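Local coordinates for protein cyclic UMP-AMP synthase (Rhodothermus marinus SG0.5JP17-172, PDB 6E0K) that joins UTP and ATP into the cyclic dinucleotide 3',3'-cUAMP, a second messenger that drives abortive infection in a CBASS antiphage defence system, at residues 116-121 with 127-132; 24-29 with 105-110; 177-180 with 186-189; 51-56 with 214-219. All coordinates share one frame; numbering follows the deposited sequence.

Contact 1: residues 116-121 with 127-132; sequences RKTLKV and PADVVV
Lys120 and Asp129 face each other as a non-hydrogen-bonded pair of the antiparallel hairpin formed by strands 119-122 and 127-138 in the nucleotidyltransferase domain. The lysine side chain arches over its partner. Lys120 CB lies 4.2 Å from Ala128 O, CG comes within 3.6 Å of Asp129 OD1, CD leads into a bend at the last two torsions (chi3 148°, chi4 50°), CE skirts the same oxygen, and NZ closes a salt bridge to Asp129 OD1 at 2.9 Å. The ammonium arrives from above the carboxylate plane. Thr118 reaches Asp129 at about a right angle, and its OG1 donates to Asp129 OD1 a hydrogen bond whose 2.5 Å length is short enough to be doubtful. Thr118 CG2 lies 3.3 Å from Asp129 OD2 and touches Val131 CG2. The hydrogen-bonded pairs Leu119-Val130 and Val121-Ala128 flank this site, with Leu119 N to Val130 O at 2.8 Å and Val121 N to Ala128 O at 2.9 Å. Their side chains turn to the other face, toward helix 92-107 and helix 18-32, where Leu119 CD1 meets Val132 CG2 at 3.8 Å. At the Thr118 end of the pairing, a water lies between Lys117 O, Val130 O and Val132 N, accepting from Val132 N. Asp129 binds magnesium, and residues 116-120 bind UTP. Two donors converging on OD1, both from the UTP-binding segment 116-121, would be expected to limit rotation of the metal-binding carboxylate.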
# COMPACT_ATOMS: atom_id res chain seq x y z
N ARG A 116 -17.12 1.35 -3.53
CA ARG A 116 -16.82 0.92 -4.89
C ARG A 116 -15.99 -0.36 -4.90
O ARG A 116 -16.28 -1.30 -5.66
CB ARG A 116 -16.07 2.03 -5.63
CG ARG A 116 -16.84 3.33 -5.77
CD ARG A 116 -18.08 3.14 -6.62
NE ARG A 116 -18.83 4.37 -6.79
CZ ARG A 116 -19.98 4.46 -7.45
NH1 ARG A 116 -20.51 3.37 -8.00
NH2 ARG A 116 -20.60 5.63 -7.56
N LYS A 117 -14.96 -0.42 -4.06
CA LYS A 117 -14.05 -1.55 -4.06
C LYS A 117 -13.92 -2.20 -2.69
O LYS A 117 -13.25 -3.23 -2.57
CB LYS A 117 -12.65 -1.12 -4.53
CG LYS A 117 -12.58 -0.63 -5.97
CD LYS A 117 -11.17 -0.15 -6.30
CE LYS A 117 -10.94 -0.01 -7.79
NZ LYS A 117 -11.97 0.85 -8.43
N THR A 118 -14.55 -1.64 -1.66
CA THR A 118 -14.34 -2.07 -0.29
C THR A 118 -15.65 -1.99 0.47
O THR A 118 -16.61 -1.35 0.05
CB THR A 118 -13.32 -1.20 0.44
OG1 THR A 118 -13.79 0.16 0.44
CG2 THR A 118 -11.96 -1.27 -0.23
N LEU A 119 -15.66 -2.67 1.61
CA LEU A 119 -16.69 -2.52 2.62
C LEU A 119 -16.15 -1.55 3.66
O LEU A 119 -15.04 -1.75 4.15
CB LEU A 119 -17.03 -3.86 3.28
CG LEU A 119 -18.02 -4.85 2.64
CD1 LEU A 119 -17.93 -6.20 3.33
CD2 LEU A 119 -19.43 -4.29 2.75
N LYS A 120 -16.91 -0.51 3.97
CA LYS A 120 -16.49 0.45 4.98
C LYS A 120 -17.18 0.13 6.30
O LYS A 120 -18.40 -0.07 6.34
CB LYS A 120 -16.79 1.88 4.55
CG LYS A 120 -15.91 2.35 3.37
CD LYS A 120 -16.00 3.86 3.16
CE LYS A 120 -14.69 4.43 2.62
NZ LYS A 120 -14.18 3.68 1.44
N VAL A 121 -16.40 0.07 7.37
CA VAL A 121 -16.90 -0.33 8.68
C VAL A 121 -16.50 0.73 9.69
O VAL A 121 -15.32 1.06 9.81
CB VAL A 121 -16.35 -1.70 9.10
CG1 VAL A 121 -16.88 -2.08 10.46
CG2 VAL A 121 -16.68 -2.76 8.03
N PRO A 127 -12.25 3.95 11.70
CA PRO A 127 -12.95 3.40 10.55
C PRO A 127 -12.02 2.46 9.79
O PRO A 127 -10.81 2.68 9.70
CB PRO A 127 -13.29 4.64 9.70
CG PRO A 127 -13.13 5.80 10.63
CD PRO A 127 -12.03 5.40 11.57
N ALA A 128 -12.61 1.39 9.27
CA ALA A 128 -11.88 0.38 8.52
C ALA A 128 -12.37 0.38 7.08
O ALA A 128 -13.57 0.47 6.81
CB ALA A 128 -12.07 -1.00 9.15
N ASP A 129 -11.42 0.31 6.16
CA ASP A 129 -11.71 0.13 4.75
C ASP A 129 -11.33 -1.31 4.43
O ASP A 129 -10.14 -1.65 4.42
CB ASP A 129 -10.91 1.12 3.91
CG ASP A 129 -11.41 1.21 2.49
OD1 ASP A 129 -12.63 1.35 2.29
OD2 ASP A 129 -10.57 1.14 1.57
N VAL A 130 -12.33 -2.16 4.22
CA VAL A 130 -12.14 -3.61 4.20
C VAL A 130 -12.17 -4.09 2.76
O VAL A 130 -13.19 -3.96 2.07
CB VAL A 130 -13.22 -4.33 5.03
CG1 VAL A 130 -13.00 -5.83 4.99
CG2 VAL A 130 -13.20 -3.84 6.48
N VAL A 131 -11.05 -4.66 2.30
CA VAL A 131 -10.99 -5.28 0.98
C VAL A 131 -11.33 -6.76 1.14
O VAL A 131 -10.62 -7.50 1.82
CB VAL A 131 -9.60 -5.10 0.34
CG1 VAL A 131 -9.53 -5.90 -0.95
CG2 VAL A 131 -9.33 -3.64 0.06
N VAL A 132 -12.43 -7.17 0.53
CA VAL A 132 -12.87 -8.56 0.55
C VAL A 132 -12.31 -9.23 -0.69
O VAL A 132 -12.58 -8.79 -1.81
CB VAL A 132 -14.40 -8.66 0.59
CG1 VAL A 132 -14.83 -10.10 0.51
CG2 VAL A 132 -14.94 -7.99 1.85
O HOH W 1 -13.45 -5.94 -2.31
O HOH W 2 -14.31 -5.07 -0.33

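Contact 2: residues 24-29 with 105-110; sequences HESIRA and DYYGAS
Two helices covering one face of the nucleotidyltransferase sheet meet here: the middle of helix 18-32 and the C-terminal end of helix 92-107, which breaks at Gly108 with a positive phi of 98°. Tyr107, on the last turn, spans the gap. Its chi1 of -63° sets CG beside the backbone N and sends the ring toward the other helix, where the phenol touches two successive residues, Ser26 and Ile27. Ile27 crosses the tyrosine side chain at about a right angle, and its end methyl CD1 rests 4.0 Å from Tyr107 CE2 and 3.4 Å from Tyr107 OH. Ile27 CD1 approaches the ring obliquely, while Ser26 OG sits at the ring edge, near its plane. Tyr106 extends alongside, with CG anti to its backbone N (chi1 -178°). Its CD2 stands 3.4 Å above the plane of the Tyr107 ring, over the centre, while its CE2 comes to 4.2 Å from Ser26 OG. The more exposed Tyr106 therefore covers a face of Tyr107. Ile27 and Tyr107 both pack on Val121 of strand 119-122, so the helix pair and the sheet share one apolar layer. A hydrogen bond of 2.6 Å joins Ser26 OG and Tyr107 OH, in which either hydroxyl could be the donor.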
# COMPACT_ATOMS: atom_id res chain seq x y z
N HIS A 24 -8.00 -3.58 13.68
CA HIS A 24 -7.75 -4.88 13.07
C HIS A 24 -8.31 -6.01 13.94
O HIS A 24 -9.03 -6.90 13.45
CB HIS A 24 -6.24 -5.01 12.87
CG HIS A 24 -5.79 -6.34 12.36
ND1 HIS A 24 -4.51 -6.81 12.54
CD2 HIS A 24 -6.43 -7.27 11.61
CE1 HIS A 24 -4.39 -7.99 11.96
NE2 HIS A 24 -5.54 -8.30 11.40
N GLU A 25 -8.00 -5.97 15.24
CA GLU A 25 -8.47 -7.01 16.15
C GLU A 25 -9.98 -7.01 16.24
O GLU A 25 -10.60 -8.07 16.36
CB GLU A 25 -7.84 -6.82 17.53
CG GLU A 25 -6.32 -6.96 17.52
CD GLU A 25 -5.67 -6.63 18.85
OE1 GLU A 25 -6.40 -6.34 19.83
OE2 GLU A 25 -4.42 -6.66 18.92
N SER A 26 -10.61 -5.84 16.14
CA SER A 26 -12.07 -5.76 16.15
C SER A 26 -12.68 -6.45 14.93
O SER A 26 -13.62 -7.25 15.07
CB SER A 26 -12.51 -4.30 16.21
OG SER A 26 -13.93 -4.20 16.25
N ILE A 27 -12.20 -6.13 13.72
CA ILE A 27 -12.70 -6.81 12.52
C ILE A 27 -12.51 -8.32 12.65
O ILE A 27 -13.41 -9.11 12.32
CB ILE A 27 -12.00 -6.27 11.27
CG1 ILE A 27 -12.27 -4.76 11.10
CG2 ILE A 27 -12.44 -7.07 10.04
CD1 ILE A 27 -13.72 -4.43 10.77
N ARG A 28 -11.33 -8.74 13.12
CA ARG A 28 -11.07 -10.17 13.28
C ARG A 28 -12.07 -10.80 14.24
O ARG A 28 -12.59 -11.89 13.99
CB ARG A 28 -9.64 -10.37 13.79
CG ARG A 28 -9.27 -11.81 14.07
CD ARG A 28 -7.81 -11.87 14.51
NE ARG A 28 -6.90 -11.76 13.37
CZ ARG A 28 -5.65 -11.33 13.44
NH1 ARG A 28 -5.15 -10.94 14.61
NH2 ARG A 28 -4.90 -11.27 12.35
N ALA A 29 -12.36 -10.11 15.34
CA ALA A 29 -13.30 -10.65 16.31
C ALA A 29 -14.71 -10.75 15.74
O ALA A 29 -15.45 -11.69 16.04
CB ALA A 29 -13.28 -9.79 17.58
N ASP A 105 -23.80 -8.22 11.35
CA ASP A 105 -24.28 -8.87 12.57
C ASP A 105 -23.56 -8.32 13.79
O ASP A 105 -24.17 -8.13 14.85
CB ASP A 105 -24.07 -10.39 12.51
CG ASP A 105 -25.01 -11.10 11.54
OD1 ASP A 105 -26.05 -10.54 11.14
OD2 ASP A 105 -24.69 -12.26 11.19
N TYR A 106 -22.26 -8.08 13.66
CA TYR A 106 -21.47 -7.68 14.82
C TYR A 106 -21.61 -6.19 15.13
O TYR A 106 -21.87 -5.82 16.28
CB TYR A 106 -20.01 -8.07 14.61
CG TYR A 106 -19.13 -7.72 15.79
CD1 TYR A 106 -19.07 -8.56 16.89
CD2 TYR A 106 -18.38 -6.56 15.79
CE1 TYR A 106 -18.27 -8.24 17.98
CE2 TYR A 106 -17.58 -6.24 16.85
CZ TYR A 106 -17.53 -7.08 17.95
OH TYR A 106 -16.72 -6.73 19.01
N TYR A 107 -21.44 -5.32 14.13
CA TYR A 107 -21.43 -3.88 14.36
C TYR A 107 -22.80 -3.22 14.23
O TYR A 107 -22.99 -2.12 14.76
CB TYR A 107 -20.48 -3.17 13.39
CG TYR A 107 -19.04 -3.58 13.53
CD1 TYR A 107 -18.26 -3.05 14.55
CD2 TYR A 107 -18.45 -4.47 12.63
CE1 TYR A 107 -16.92 -3.41 14.68
CE2 TYR A 107 -17.13 -4.85 12.76
CZ TYR A 107 -16.37 -4.32 13.78
OH TYR A 107 -15.05 -4.69 13.91
N GLY A 108 -23.73 -3.86 13.53
CA GLY A 108 -25.01 -3.27 13.22
C GLY A 108 -25.04 -2.67 11.82
O GLY A 108 -24.03 -2.16 11.31
N ALA A 109 -26.21 -2.72 11.18
CA ALA A 109 -26.34 -2.24 9.81
C ALA A 109 -25.89 -0.79 9.66
O ALA A 109 -25.33 -0.43 8.62
CB ALA A 109 -27.79 -2.40 9.34
N SER A 110 -26.10 0.04 10.68
CA SER A 110 -25.75 1.45 10.53
C SER A 110 -24.25 1.69 10.46
O SER A 110 -23.83 2.80 10.11
CB SER A 110 -26.34 2.27 11.68
OG SER A 110 -25.68 2.00 12.90

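Contact 3: residues 177-180 with 186-189; sequences AKNQ and YKPT
The ring of Tyr186 carries the aliphatic chain of Lys178 on one face, at the joint where helix 168-181 turns through a short loop into helix 186-202. Lys178 CD lies over the ring centre, in a CH-pi contact 3.5 Å from the centroid of Tyr186 and only 7° off the ring normal. The lysine crosses the tyrosine at about a right angle. It is extended from CB to CE, so CG, CD and CE all lie against the ring before the last torsion bends the ammonium aside. NZ is 5.5 Å from the Tyr186 centroid, at most a weak cation-pi attraction, and finds its stronger partner in a salt bridge with Asp224. Phe227 meets Tyr186 edge-to-face, and Tyr186 OH is hydrogen-bonded to Gln253 OE1, which further fixes the ring. The second flat group, the amide of Asn179, is turned to the start of helix 186-202. Its CG lies 3.6 Å from Lys187 CG, so the methylene chain of this second lysine packs beside the amide while its NZ goes on to Asn51 O in the loop after helix 47-50. Asn179 OD1 also lies 3.5 Å from Tyr186 CB. This carbonyl oxygen is a side-chain acceptor for an N-H in the first turn, where helical backbone partners are normally lacking. Lys187 N gives it a nearly straight bond of 2.9 Å (166° at the hydrogen), yet the donor sits well above the amide's carbonyl plane, 42° out of it.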
# COMPACT_ATOMS: atom_id res chain seq x y z
N ALA A 177 12.18 -6.27 4.30
CA ALA A 177 13.54 -6.70 3.96
C ALA A 177 14.43 -5.51 3.67
O ALA A 177 15.58 -5.46 4.11
CB ALA A 177 13.51 -7.65 2.76
N LYS A 178 13.92 -4.54 2.90
CA LYS A 178 14.71 -3.34 2.63
C LYS A 178 14.98 -2.58 3.92
O LYS A 178 16.08 -2.03 4.10
CB LYS A 178 13.99 -2.46 1.61
CG LYS A 178 14.83 -1.29 1.13
CD LYS A 178 14.09 -0.50 0.06
CE LYS A 178 14.97 0.58 -0.55
NZ LYS A 178 16.00 -0.03 -1.47
N ASN A 179 14.01 -2.54 4.83
CA ASN A 179 14.25 -1.85 6.09
C ASN A 179 15.35 -2.53 6.89
O ASN A 179 16.20 -1.86 7.49
CB ASN A 179 12.97 -1.75 6.93
CG ASN A 179 13.02 -0.61 7.94
OD1 ASN A 179 13.35 0.52 7.58
ND2 ASN A 179 12.71 -0.90 9.20
N GLN A 180 15.37 -3.87 6.91
CA GLN A 180 16.43 -4.58 7.61
C GLN A 180 17.78 -4.26 7.01
O GLN A 180 18.76 -4.02 7.74
CB GLN A 180 16.17 -6.09 7.58
CG GLN A 180 14.89 -6.51 8.27
CD GLN A 180 14.87 -6.12 9.73
OE1 GLN A 180 14.27 -5.12 10.12
NE2 GLN A 180 15.54 -6.91 10.55
N TYR A 186 14.98 2.79 6.06
CA TYR A 186 14.05 2.89 4.93
C TYR A 186 12.69 3.44 5.35
O TYR A 186 12.18 4.38 4.74
CB TYR A 186 13.92 1.52 4.26
CG TYR A 186 12.93 1.47 3.11
CD1 TYR A 186 13.04 2.37 2.04
CD2 TYR A 186 11.91 0.53 3.07
CE1 TYR A 186 12.15 2.33 0.99
CE2 TYR A 186 11.01 0.48 2.02
CZ TYR A 186 11.14 1.39 0.98
OH TYR A 186 10.23 1.34 -0.05
N LYS A 187 12.09 2.87 6.39
CA LYS A 187 10.74 3.33 6.74
C LYS A 187 10.75 4.75 7.31
O LYS A 187 9.88 5.55 6.93
CB LYS A 187 10.07 2.35 7.71
CG LYS A 187 9.93 0.95 7.14
CD LYS A 187 9.19 0.95 5.82
CE LYS A 187 8.99 -0.48 5.32
NZ LYS A 187 8.23 -1.31 6.31
N PRO A 188 11.67 5.13 8.20
CA PRO A 188 11.73 6.55 8.60
C PRO A 188 11.92 7.48 7.42
O PRO A 188 11.39 8.60 7.44
CB PRO A 188 12.92 6.61 9.57
CG PRO A 188 13.03 5.20 10.12
CD PRO A 188 12.63 4.30 8.97
N THR A 189 12.66 7.05 6.40
CA THR A 189 12.87 7.91 5.24
C THR A 189 11.57 8.09 4.46
O THR A 189 11.26 9.20 4.02
CB THR A 189 13.98 7.34 4.36
OG1 THR A 189 15.21 7.36 5.11
CG2 THR A 189 14.17 8.20 3.11

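Contact 4: residues 51-56 with 214-219; sequences NSTNIR and FLECLL
Thr53 and Glu216 approach from opposite directions, and nearly all of the tight packing is between them. The hydroxyl OG1 of Thr53 donates to Glu216 OE2 across a very short 2.4 Å, a length best read with some caution. Thr53 CB and CG2 also lie close to Glu216 OE2, at 3.2 and 3.5 Å. Glutamate extension beyond CG (chi2 -167°) carries the carboxylate from helix 212-220 to the loop. Its other oxygen, OE1, is hydrogen-bonded to His171 NE2. Asn51 marks the loose side: its CB comes no nearer than 4.2 Å to Glu216 OE1. Farther along, the loop turns away to exposed Arg56, and is tied to itself by Asn54 ND2 and Arg56 O, 3.0 Å apart and almost straight at 174°. ATP-binding Lys194 donates to Thr53 O and forms a weak, long ion pair with Glu216. Ser52, with positive phi, is the C-prime residue of a Schellman motif that ends helix 47-50, the short helix opening with the ATP-binding Gly47-Ser48 of the nucleotidyltransferase fold's Gly-Ser motif.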
# COMPACT_ATOMS: atom_id res chain seq x y z
N ASN A 51 2.74 -1.23 7.13
CA ASN A 51 4.10 -1.05 6.65
C ASN A 51 4.89 -0.06 7.48
O ASN A 51 6.02 0.28 7.11
CB ASN A 51 4.08 -0.64 5.18
CG ASN A 51 3.72 -1.81 4.28
OD1 ASN A 51 4.58 -2.60 3.90
ND2 ASN A 51 2.43 -1.95 3.98
N SER A 52 4.32 0.38 8.61
CA SER A 52 4.96 1.32 9.52
C SER A 52 5.31 2.63 8.84
O SER A 52 6.27 3.29 9.24
CB SER A 52 6.21 0.73 10.18
OG SER A 52 5.89 -0.45 10.88
N THR A 53 4.55 3.03 7.83
CA THR A 53 4.79 4.30 7.17
C THR A 53 3.69 5.31 7.42
O THR A 53 3.65 6.35 6.76
CB THR A 53 4.97 4.09 5.66
OG1 THR A 53 3.80 3.46 5.14
CG2 THR A 53 6.16 3.20 5.38
N ASN A 54 2.81 5.06 8.40
CA ASN A 54 1.77 6.02 8.72
C ASN A 54 2.36 7.26 9.40
O ASN A 54 3.18 7.16 10.33
CB ASN A 54 0.71 5.38 9.63
CG ASN A 54 1.31 4.82 10.91
OD1 ASN A 54 2.12 3.89 10.87
ND2 ASN A 54 0.89 5.37 12.05
N ILE A 55 1.99 8.45 8.90
CA ILE A 55 2.46 9.69 9.51
C ILE A 55 1.45 10.27 10.49
O ILE A 55 1.77 11.23 11.21
CB ILE A 55 2.85 10.74 8.44
CG1 ILE A 55 1.67 11.06 7.53
CG2 ILE A 55 4.06 10.25 7.65
CD1 ILE A 55 1.92 12.22 6.58
N ARG A 56 0.24 9.72 10.55
CA ARG A 56 -0.75 10.08 11.57
C ARG A 56 -1.20 8.82 12.29
O ARG A 56 -0.93 7.69 11.86
CB ARG A 56 -1.96 10.80 10.96
CG ARG A 56 -1.61 12.01 10.11
CD ARG A 56 -2.85 12.79 9.72
NE ARG A 56 -3.61 13.16 10.90
CZ ARG A 56 -3.42 14.27 11.61
NH1 ARG A 56 -2.49 15.15 11.24
NH2 ARG A 56 -4.17 14.51 12.67
N PHE A 214 2.42 5.21 -4.26
CA PHE A 214 3.39 5.48 -5.33
C PHE A 214 4.71 5.99 -4.77
O PHE A 214 5.79 5.67 -5.29
CB PHE A 214 2.82 6.50 -6.32
CG PHE A 214 1.65 6.00 -7.12
CD1 PHE A 214 1.51 4.65 -7.41
CD2 PHE A 214 0.70 6.89 -7.60
CE1 PHE A 214 0.44 4.20 -8.17
CE2 PHE A 214 -0.37 6.45 -8.35
CZ PHE A 214 -0.50 5.10 -8.64
N LEU A 215 4.65 6.79 -3.70
CA LEU A 215 5.88 7.31 -3.10
C LEU A 215 6.69 6.18 -2.47
O LEU A 215 7.92 6.15 -2.62
CB LEU A 215 5.55 8.39 -2.08
CG LEU A 215 6.74 9.00 -1.34
CD1 LEU A 215 7.73 9.59 -2.32
CD2 LEU A 215 6.23 10.04 -0.35
N GLU A 216 6.02 5.25 -1.78
CA GLU A 216 6.73 4.08 -1.24
C GLU A 216 7.39 3.29 -2.35
O GLU A 216 8.56 2.90 -2.24
CB GLU A 216 5.77 3.18 -0.45
CG GLU A 216 5.31 3.80 0.85
CD GLU A 216 4.62 2.82 1.81
OE1 GLU A 216 4.71 1.57 1.65
OE2 GLU A 216 3.96 3.33 2.72
N CYS A 217 6.66 3.04 -3.43
CA CYS A 217 7.23 2.29 -4.55
C CYS A 217 8.41 3.03 -5.17
O CYS A 217 9.41 2.40 -5.54
CB CYS A 217 6.16 2.01 -5.61
SG CYS A 217 4.87 0.85 -5.08
N LEU A 218 8.31 4.35 -5.30
CA LEU A 218 9.41 5.12 -5.86
C LEU A 218 10.66 4.96 -5.01
O LEU A 218 11.75 4.67 -5.53
CB LEU A 218 9.02 6.60 -5.96
CG LEU A 218 10.05 7.52 -6.60
CD1 LEU A 218 10.07 7.31 -8.12
CD2 LEU A 218 9.77 8.99 -6.26
N LEU A 219 10.51 5.10 -3.69
CA LEU A 219 11.66 4.99 -2.80
C LEU A 219 12.19 3.56 -2.71
O LEU A 219 13.40 3.37 -2.48
CB LEU A 219 11.26 5.50 -1.41
CG LEU A 219 10.94 6.99 -1.41
CD1 LEU A 219 10.28 7.42 -0.09
CD2 LEU A 219 12.18 7.85 -1.69

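How the contacts relate
Contacts 1 and 2 share an apolar layer: Val121 CG1 packs 3.6 Å from Tyr107 CD2, putting the two helices of contact 2 behind the hairpin whose opposite face binds metal. Contact 1 is buried; contact 2, farther from the chain's centre, is only partly so and relies on tyrosines and one hydroxyl pair. Contacts 3 and 4, both buried, lie about 10 Å apart, centre to centre, and are joined by a probable hydrogen bond from Lys187 NZ to Asn51 O and by packing of Lys187 CD on Thr53 CG2. Contact 3 joins successive helices by ring packing and an amide, whereas contact 4 links residues far apart in sequence through a carboxylate, near ATP-binding residues.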